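Local coordinates for oligopeptide ABC transporter, periplasmic oligopeptide-binding protein, putative (Thermotoga maritima MSB8, PDB 5IPW) that probably binds oligopeptides outside the membrane for an ABC importer, as a periplasmic solute-binding protein of family 5, at residues K243-P248 and F252-R257. Numbering follows the deposited sequence.
Sequences KPITDP and FYILER
The Y253 ring carries P248 over one face, with P248 CB 4.2 Å from the ring centroid and offset toward the rim, a CH-pi contact. T246 O sits at the ring's edge, near its plane, and P244 lies alongside, its CB against Y253 CE1. CG of Y253 stands anti to the backbone N (chi1 -179°), which brings the ring up against P244 and P248; Y253 OH is hydrogen-bonded to L231 O. T246 OG1 does the work of a backbone group: it donates to F252 O at 2.9 Å, in the carbonyl plane on a lone pair, and accepts I254 N at the same 2.9 Å. A valine here would probably leave both F252 O and I254 N without their mate at this end of the pairing. Strands 242-244 and 252-257 form a beta hairpin, with 242-244 at one edge of a four-stranded mixed sheet and 252-257 paired on its other side with antiparallel strand 276-281; I245-P248 run on as loop. K243 and E256 make the antiparallel hydrogen-bonded pair, with K243 N to E256 O at 2.8 Å and E256 N to K243 O at 2.7 Å. The N-H...O angle from I245 N to I254 O is 169°, close to straight. On the sheet face bearing K243 and E256, the two side chains run side by side, yet K243 NZ stays 4.1 Å from E256 OE2, too far for a salt bridge, while E256 OE1 is hydrogen-bonded to Y276 OH. I245 crosses E256 at about a right angle.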
loop_
_atom_site.group_PDB
_atom_site.type_symbol
_atom_site.label_atom_id
_atom_site.label_comp_id
_atom_site.label_asym_id
_atom_site.label_seq_id
_atom_site.Cartn_x
_atom_site.Cartn_y
_atom_site.Cartn_z
ATOM N N LYS A 243 -21.429 6.239 7.577
ATOM C CA LYS A 243 -21.108 7.280 8.567
ATOM C C LYS A 243 -21.360 6.721 9.979
ATOM O O LYS A 243 -22.281 5.924 10.176
ATOM C CB LYS A 243 -21.990 8.515 8.352
ATOM C CG LYS A 243 -23.471 8.234 8.583
ATOM C CD LYS A 243 -24.400 9.411 8.334
ATOM C CE LYS A 243 -25.852 8.956 8.509
ATOM N NZ LYS A 243 -26.863 9.994 8.161
ATOM N N PRO A 244 -20.555 7.141 10.971
ATOM C CA PRO A 244 -20.790 6.650 12.335
ATOM C C PRO A 244 -22.056 7.203 12.981
ATOM O O PRO A 244 -22.288 8.400 12.939
ATOM C CB PRO A 244 -19.555 7.130 13.098
ATOM C CG PRO A 244 -19.021 8.267 12.296
ATOM C CD PRO A 244 -19.305 7.913 10.871
ATOM N N ILE A 245 -22.870 6.325 13.560
ATOM C CA ILE A 245 -24.022 6.764 14.351
ATOM C C ILE A 245 -23.926 6.419 15.855
ATOM O O ILE A 245 -24.838 6.739 16.613
ATOM C CB ILE A 245 -25.356 6.259 13.763
ATOM C CG1 ILE A 245 -25.373 4.735 13.634
ATOM C CG2 ILE A 245 -25.604 6.908 12.414
ATOM C CD1 ILE A 245 -26.762 4.168 13.398
ATOM N N THR A 246 -22.832 5.782 16.282
ATOM C CA THR A 246 -22.584 5.532 17.710
ATOM C C THR A 246 -21.146 5.872 18.086
ATOM O O THR A 246 -20.297 6.069 17.219
ATOM C CB THR A 246 -22.870 4.068 18.134
ATOM O OG1 THR A 246 -21.856 3.189 17.621
ATOM C CG2 THR A 246 -24.245 3.616 17.667
ATOM N N ASP A 247 -20.889 5.937 19.389
ATOM C CA ASP A 247 -19.564 6.254 19.910
ATOM C C ASP A 247 -18.667 5.030 19.759
ATOM O O ASP A 247 -19.122 3.913 19.969
ATOM C CB ASP A 247 -19.664 6.647 21.392
ATOM C CG ASP A 247 -18.419 7.349 21.893
ATOM O OD1 ASP A 247 -18.252 8.552 21.591
ATOM O OD2 ASP A 247 -17.600 6.700 22.578
ATOM N N PRO A 248 -17.388 5.228 19.406
ATOM C CA PRO A 248 -16.486 4.077 19.285
ATOM C C PRO A 248 -16.088 3.401 20.606
ATOM O O PRO A 248 -15.530 2.305 20.580
ATOM C CB PRO A 248 -15.251 4.664 18.596
ATOM C CG PRO A 248 -15.289 6.117 18.890
ATOM C CD PRO A 248 -16.735 6.489 19.023
ATOM N N PHE A 252 -20.585 -1.754 20.576
ATOM C CA PHE A 252 -20.939 -1.807 19.160
ATOM C C PHE A 252 -20.798 -0.432 18.497
ATOM O O PHE A 252 -21.597 0.472 18.734
ATOM C CB PHE A 252 -22.346 -2.382 18.985
ATOM C CG PHE A 252 -22.465 -3.795 19.471
ATOM C CD1 PHE A 252 -21.736 -4.809 18.861
ATOM C CD2 PHE A 252 -23.266 -4.111 20.562
ATOM C CE1 PHE A 252 -21.819 -6.114 19.315
ATOM C CE2 PHE A 252 -23.352 -5.416 21.024
ATOM C CZ PHE A 252 -22.629 -6.419 20.399
ATOM N N TYR A 253 -19.745 -0.290 17.695
ATOM C CA TYR A 253 -19.518 0.908 16.889
ATOM C C TYR A 253 -20.234 0.722 15.556
ATOM O O TYR A 253 -19.877 -0.161 14.775
ATOM C CB TYR A 253 -18.024 1.117 16.672
ATOM C CG TYR A 253 -17.670 2.347 15.871
ATOM C CD1 TYR A 253 -18.163 3.600 16.222
ATOM C CD2 TYR A 253 -16.812 2.263 14.775
ATOM C CE1 TYR A 253 -17.825 4.728 15.494
ATOM C CE2 TYR A 253 -16.468 3.385 14.046
ATOM C CZ TYR A 253 -16.980 4.612 14.407
ATOM O OH TYR A 253 -16.641 5.727 13.674
ATOM N N ILE A 254 -21.257 1.536 15.309
ATOM C CA ILE A 254 -22.134 1.330 14.158
ATOM C C ILE A 254 -22.000 2.418 13.100
ATOM O O ILE A 254 -22.072 3.612 13.409
ATOM C CB ILE A 254 -23.611 1.219 14.581
ATOM C CG1 ILE A 254 -23.773 0.064 15.589
ATOM C CG2 ILE A 254 -24.495 0.995 13.358
ATOM C CD1 ILE A 254 -25.177 -0.125 16.132
ATOM N N LEU A 255 -21.813 1.980 11.852
ATOM C CA LEU A 255 -21.866 2.868 10.690
ATOM C C LEU A 255 -23.173 2.657 9.944
ATOM O O LEU A 255 -23.606 1.532 9.751
ATOM C CB LEU A 255 -20.697 2.624 9.746
ATOM C CG LEU A 255 -19.308 2.565 10.369
ATOM C CD1 LEU A 255 -18.342 1.946 9.388
ATOM C CD2 LEU A 255 -18.813 3.935 10.790
ATOM N N GLU A 256 -23.804 3.750 9.544
ATOM C CA GLU A 256 -25.047 3.709 8.794
ATOM C C GLU A 256 -24.789 4.233 7.384
ATOM O O GLU A 256 -23.911 5.074 7.156
ATOM C CB GLU A 256 -26.108 4.560 9.494
ATOM C CG GLU A 256 -27.489 4.505 8.868
ATOM C CD GLU A 256 -28.513 5.333 9.630
ATOM O OE1 GLU A 256 -29.531 4.760 10.070
ATOM O OE2 GLU A 256 -28.307 6.553 9.792
ATOM N N ARG A 257 -25.556 3.720 6.432
ATOM C CA ARG A 257 -25.427 4.147 5.056
ATOM C C ARG A 257 -25.591 5.655 4.926
ATOM O O ARG A 257 -26.443 6.258 5.579
ATOM C CB ARG A 257 -26.446 3.438 4.176
ATOM C CG ARG A 257 -27.902 3.727 4.500
ATOM C CD ARG A 257 -28.793 2.839 3.653
ATOM N NE ARG A 257 -28.265 2.831 2.301
ATOM C CZ ARG A 257 -27.942 1.764 1.579
ATOM N NH1 ARG A 257 -28.142 0.524 2.000
ATOM N NH2 ARG A 257 -27.442 1.964 0.374
#